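Local coordinates for metallo-beta-lactamase family protein (Thermus thermophilus, PDB 2ZO4) that is a metallo-beta-lactamase superfamily protein that binds two zinc ions and probably acts as a hydrolase, its substrate being unassigned, at residues L35-L40 with L67-H72; D74-S79 with E139-P144. All blocks are in the same frame, centred on the assembly; numbering follows the deposited sequence.

Contact 1. Residues L35-L40 with L67-H72; sequences LVDTAL and LLTHHH. With ZN (zinc ion), chain B.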
# COMPACT_ATOMS: atom_id res chain seq x y z
N LEU A 35 2.50 -15.45 7.35
CA LEU A 35 2.52 -14.78 6.06
C LEU A 35 2.53 -13.26 6.22
O LEU A 35 1.74 -12.71 6.99
CB LEU A 35 1.33 -15.19 5.20
CG LEU A 35 1.49 -16.24 4.10
CD1 LEU A 35 0.15 -16.48 3.45
CD2 LEU A 35 2.51 -15.81 3.04
N VAL A 36 3.42 -12.61 5.48
CA VAL A 36 3.38 -11.17 5.30
C VAL A 36 2.61 -10.92 4.00
O VAL A 36 3.10 -11.25 2.91
CB VAL A 36 4.79 -10.53 5.26
CG1 VAL A 36 4.71 -9.04 5.00
CG2 VAL A 36 5.54 -10.81 6.56
N ASP A 37 1.40 -10.37 4.14
CA ASP A 37 0.45 -10.14 3.03
C ASP A 37 -0.12 -11.45 2.45
O ASP A 37 0.42 -12.53 2.68
CB ASP A 37 1.05 -9.21 1.97
CG ASP A 37 1.32 -7.81 2.51
OD1 ASP A 37 0.69 -7.44 3.53
OD2 ASP A 37 2.16 -7.08 1.93
N THR A 38 -1.24 -11.35 1.73
CA THR A 38 -2.09 -12.52 1.47
C THR A 38 -2.67 -12.64 0.06
O THR A 38 -3.42 -13.58 -0.21
CB THR A 38 -3.31 -12.58 2.44
OG1 THR A 38 -4.13 -11.42 2.25
CG2 THR A 38 -2.86 -12.67 3.88
N ALA A 39 -2.32 -11.71 -0.83
CA ALA A 39 -2.98 -11.60 -2.14
C ALA A 39 -4.49 -11.44 -1.99
O ALA A 39 -4.96 -10.77 -1.06
CB ALA A 39 -2.62 -12.78 -3.05
N LEU A 40 -5.26 -12.07 -2.87
CA LEU A 40 -6.72 -11.86 -2.90
C LEU A 40 -7.47 -13.03 -3.53
O LEU A 40 -6.85 -13.95 -4.07
CB LEU A 40 -7.06 -10.54 -3.62
CG LEU A 40 -7.00 -10.45 -5.15
CD1 LEU A 40 -7.50 -9.08 -5.60
CD2 LEU A 40 -5.60 -10.72 -5.71
N LEU A 67 0.53 -11.01 8.90
CA LEU A 67 1.00 -9.65 9.08
C LEU A 67 0.71 -8.84 7.81
O LEU A 67 1.27 -9.12 6.76
CB LEU A 67 2.50 -9.62 9.42
CG LEU A 67 2.96 -10.47 10.61
CD1 LEU A 67 4.47 -10.44 10.74
CD2 LEU A 67 2.31 -10.01 11.92
N LEU A 68 -0.16 -7.84 7.93
CA LEU A 68 -0.55 -7.03 6.77
C LEU A 68 0.18 -5.69 6.73
O LEU A 68 0.14 -4.93 7.69
CB LEU A 68 -2.07 -6.77 6.75
CG LEU A 68 -3.00 -7.98 6.63
CD1 LEU A 68 -4.46 -7.53 6.63
CD2 LEU A 68 -2.70 -8.81 5.39
N THR A 69 0.84 -5.42 5.61
CA THR A 69 1.48 -4.13 5.40
C THR A 69 0.44 -3.02 5.26
O THR A 69 0.61 -1.93 5.81
CB THR A 69 2.44 -4.13 4.18
OG1 THR A 69 1.70 -4.46 3.00
CG2 THR A 69 3.57 -5.14 4.39
N HIS A 70 -0.64 -3.31 4.53
CA HIS A 70 -1.74 -2.37 4.33
C HIS A 70 -3.02 -3.03 3.78
O HIS A 70 -3.05 -4.23 3.53
CB HIS A 70 -1.30 -1.18 3.45
CG HIS A 70 -0.82 -1.56 2.08
ND1 HIS A 70 0.21 -2.46 1.87
CD2 HIS A 70 -1.20 -1.13 0.86
CE1 HIS A 70 0.43 -2.57 0.57
NE2 HIS A 70 -0.41 -1.77 -0.06
N HIS A 71 -4.05 -2.20 3.60
CA HIS A 71 -5.41 -2.65 3.29
C HIS A 71 -5.71 -2.86 1.80
O HIS A 71 -6.82 -3.28 1.46
CB HIS A 71 -6.42 -1.63 3.81
CG HIS A 71 -6.49 -0.38 2.99
ND1 HIS A 71 -5.59 0.65 3.12
CD2 HIS A 71 -7.34 -0.01 2.00
CE1 HIS A 71 -5.88 1.61 2.26
NE2 HIS A 71 -6.94 1.23 1.57
N HIS A 72 -4.77 -2.52 0.92
CA HIS A 72 -5.02 -2.66 -0.51
C HIS A 72 -5.32 -4.12 -0.86
O HIS A 72 -4.75 -5.03 -0.23
CB HIS A 72 -3.87 -2.09 -1.36
CG HIS A 72 -3.72 -0.60 -1.25
ND1 HIS A 72 -2.60 0.07 -1.69
CD2 HIS A 72 -4.54 0.35 -0.73
CE1 HIS A 72 -2.74 1.36 -1.46
NE2 HIS A 72 -3.91 1.56 -0.88
ZN ZN B . -0.64 -0.91 -2.11
O HOH W 1 -0.89 -2.34 -3.51
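The carboxylate of Asp37 takes hold of Thr69 by both its oxygens. OD1 accepts the Thr69 backbone N-H at 2.9 Å in a nearly straight bond (171°), and OD2 accepts the Thr69 hydroxyl, OG1 to OD2 also 2.9 Å. Each oxygen uses its syn lone pair, so the two grip the N-H and the hydroxyl of one residue side by side. CG of Asp37 lies anti to the carbonyl carbon (chi1 -64°), which swings the group across to Thr69. Thr69 OG1 in turn accepts the N-H of His70 ND1 at 2.7 Å, close to the imidazole plane. This relay fixes the rotation of the His70 ring and leaves NE2 for the metal; Asp37 OD2 is shared with ND1 of His75, so Asp37 is second-shell to that ligand directly and linked to His70 through Thr69.

Backbone bonds pair the strands in parallel just before this point: Leu67 N donates to Leu35 O at 2.8 Å, and Asp37 N to Leu67 O at 2.9 Å. Apolar contacts are looser. CG2 of Val36 approaches CD1 of Leu67 on one face of the sheet, while CG1 reaches the Thr69 methyl, and CG2 of Thr38 meets CD2 of Leu68 at 4.1 Å.

Zinc in chain B is bound by His70 NE2 and His72 ND1, both 2.2 Å away, and by a water; His171 and Asp190 complete the site. Strands 32-36 and 65-68, joined through helix 43-55, form a beta-alpha-beta unit whose second strand runs into the HxHxDH zinc-binding motif of the metallo-beta-lactamase fold.

Contact 2. Residues D74-S79 with E139-P144; sequences DHYGLS and ERVHPP. With ZN (zinc ion), chain C.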
# COMPACT_ATOMS: atom_id res chain seq x y z
N ASP A 74 -4.62 -6.39 -3.06
CA ASP A 74 -3.52 -7.31 -3.39
C ASP A 74 -2.68 -7.78 -2.19
O ASP A 74 -1.87 -8.70 -2.32
CB ASP A 74 -2.62 -6.70 -4.48
CG ASP A 74 -2.12 -5.30 -4.15
OD1 ASP A 74 -2.89 -4.49 -3.58
OD2 ASP A 74 -0.95 -5.00 -4.47
N HIS A 75 -2.89 -7.16 -1.03
CA HIS A 75 -2.16 -7.52 0.19
C HIS A 75 -3.11 -8.05 1.28
O HIS A 75 -2.75 -8.90 2.09
CB HIS A 75 -1.38 -6.31 0.72
CG HIS A 75 -0.39 -5.75 -0.26
ND1 HIS A 75 0.96 -6.01 -0.18
CD2 HIS A 75 -0.55 -4.96 -1.34
CE1 HIS A 75 1.59 -5.40 -1.17
NE2 HIS A 75 0.69 -4.75 -1.89
N TYR A 76 -4.34 -7.56 1.24
CA TYR A 76 -5.32 -7.70 2.32
C TYR A 76 -6.44 -8.68 1.96
O TYR A 76 -7.17 -9.15 2.84
CB TYR A 76 -5.85 -6.30 2.60
CG TYR A 76 -7.07 -6.10 3.48
CD1 TYR A 76 -6.94 -5.60 4.77
CD2 TYR A 76 -8.36 -6.30 2.98
CE1 TYR A 76 -8.07 -5.36 5.57
CE2 TYR A 76 -9.48 -6.07 3.77
CZ TYR A 76 -9.33 -5.60 5.05
OH TYR A 76 -10.45 -5.36 5.82
N GLY A 77 -6.56 -9.00 0.67
CA GLY A 77 -7.70 -9.74 0.12
C GLY A 77 -8.03 -11.11 0.71
O GLY A 77 -9.20 -11.45 0.86
N LEU A 78 -7.01 -11.89 1.04
CA LEU A 78 -7.24 -13.21 1.64
C LEU A 78 -7.14 -13.28 3.17
O LEU A 78 -7.28 -14.36 3.75
CB LEU A 78 -6.35 -14.28 0.99
CG LEU A 78 -6.71 -14.76 -0.42
CD1 LEU A 78 -5.74 -15.83 -0.89
CD2 LEU A 78 -8.15 -15.28 -0.49
N SER A 79 -6.90 -12.14 3.81
CA SER A 79 -6.70 -12.10 5.27
C SER A 79 -7.88 -12.68 6.06
O SER A 79 -7.68 -13.39 7.05
CB SER A 79 -6.36 -10.69 5.75
OG SER A 79 -7.38 -9.76 5.43
N GLU A 139 -15.60 -8.12 -4.37
CA GLU A 139 -15.94 -9.54 -4.48
C GLU A 139 -14.72 -10.45 -4.26
O GLU A 139 -14.87 -11.61 -3.89
CB GLU A 139 -16.57 -9.83 -5.84
N ARG A 140 -13.53 -9.90 -4.51
CA ARG A 140 -12.27 -10.63 -4.37
C ARG A 140 -11.63 -10.40 -3.00
O ARG A 140 -10.59 -10.98 -2.68
CB ARG A 140 -11.30 -10.22 -5.48
CG ARG A 140 -11.89 -10.32 -6.89
CD ARG A 140 -10.82 -10.23 -7.96
NE ARG A 140 -10.43 -8.85 -8.26
CZ ARG A 140 -10.66 -8.24 -9.42
NH1 ARG A 140 -11.27 -8.88 -10.41
NH2 ARG A 140 -10.27 -6.99 -9.58
N VAL A 141 -12.27 -9.56 -2.18
CA VAL A 141 -11.73 -9.21 -0.88
C VAL A 141 -12.52 -9.85 0.26
O VAL A 141 -13.75 -9.74 0.31
CB VAL A 141 -11.65 -7.67 -0.69
CG1 VAL A 141 -11.26 -7.32 0.74
CG2 VAL A 141 -10.67 -7.07 -1.68
N HIS A 142 -11.79 -10.53 1.15
CA HIS A 142 -12.37 -11.16 2.33
C HIS A 142 -11.79 -10.47 3.56
O HIS A 142 -10.72 -10.85 4.03
CB HIS A 142 -12.05 -12.65 2.34
CG HIS A 142 -12.48 -13.37 1.11
ND1 HIS A 142 -13.64 -14.12 1.04
CD2 HIS A 142 -11.93 -13.43 -0.13
CE1 HIS A 142 -13.78 -14.62 -0.17
NE2 HIS A 142 -12.75 -14.21 -0.90
N PRO A 143 -12.49 -9.44 4.07
CA PRO A 143 -11.98 -8.65 5.19
C PRO A 143 -11.96 -9.44 6.50
O PRO A 143 -12.87 -10.22 6.76
CB PRO A 143 -12.98 -7.49 5.29
CG PRO A 143 -13.75 -7.51 4.00
CD PRO A 143 -13.79 -8.94 3.60
N PRO A 144 -10.90 -9.24 7.32
CA PRO A 144 -10.84 -9.89 8.63
C PRO A 144 -11.87 -9.28 9.57
O PRO A 144 -12.18 -8.09 9.46
CB PRO A 144 -9.42 -9.58 9.11
CG PRO A 144 -9.04 -8.34 8.40
CD PRO A 144 -9.72 -8.40 7.07
ZN ZN C . 0.65 -3.58 -3.58
O HOH W 1 -0.89 -2.34 -3.51
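The phenol of Tyr76 reaches across to Val141, Pro143 and Pro144, and the apolar packing gathers round it. CG1 of Val141 comes in at the ring edge, near its plane, 3.7 Å from CE2. At the far end CD of Pro144 lies obliquely 3.5 Å from CZ, and CB of Pro143 sits beside the hydroxyl. With CG anti to the backbone N (chi1 168°), the ring extends toward the prolines, where OH is hydrogen-bonded to ND1 of His100. Over the centre of one ring face stands OG of Ser79, which also touches CD of Pro144 at 3.2 Å.

One hydrogen bond joins the segments: His142 N donates to Gly77 O at 2.8 Å, in the carbonyl plane and on a lone pair; the same oxygen lies at the edge of the His142 ring. Within 74-79, a type I turn from Tyr76 to Ser79 lets Tyr76 O accept both the Ser79 N-H and its hydroxyl, OG to O 2.7 Å.

At the other end of this segment, zinc in chain C is bound by Asp74 OD2 at 2.3 Å, His75 NE2 at 2.1 Å and a water, with Asp190 and His233 completing the site. The 139-144 loop packs against Tyr76 and the turn after it. Trp103 of helix 99-104 stacks on Tyr76 and touches Val141 and Pro143, while Arg46 of helix 43-55 lies against Leu78 and His142.

Overall arrangement
Contacts 1 and 2 follow one another along the chain, their centres about 8 Å apart, and meet at His75. Its ND1 is 2.7 Å from Asp37 OD2, a probable hydrogen bond, and its carbonyl O is 2.9 Å from Thr38 OG1, probably another. The rings of His70 and His75 also pack together, CE1 of the first 3.2 Å from CD2 of the second. The 35-40 segment is thus tied directly to His75, a ligand of one zinc, and through Thr69 to His70, a ligand of the other. One water binds the two metals, each at 2.0 Å, and Asp190 bridges them too, forming a dinuclear centre. The packing of contact 2 reaches outward from that centre to the 139-144 loop.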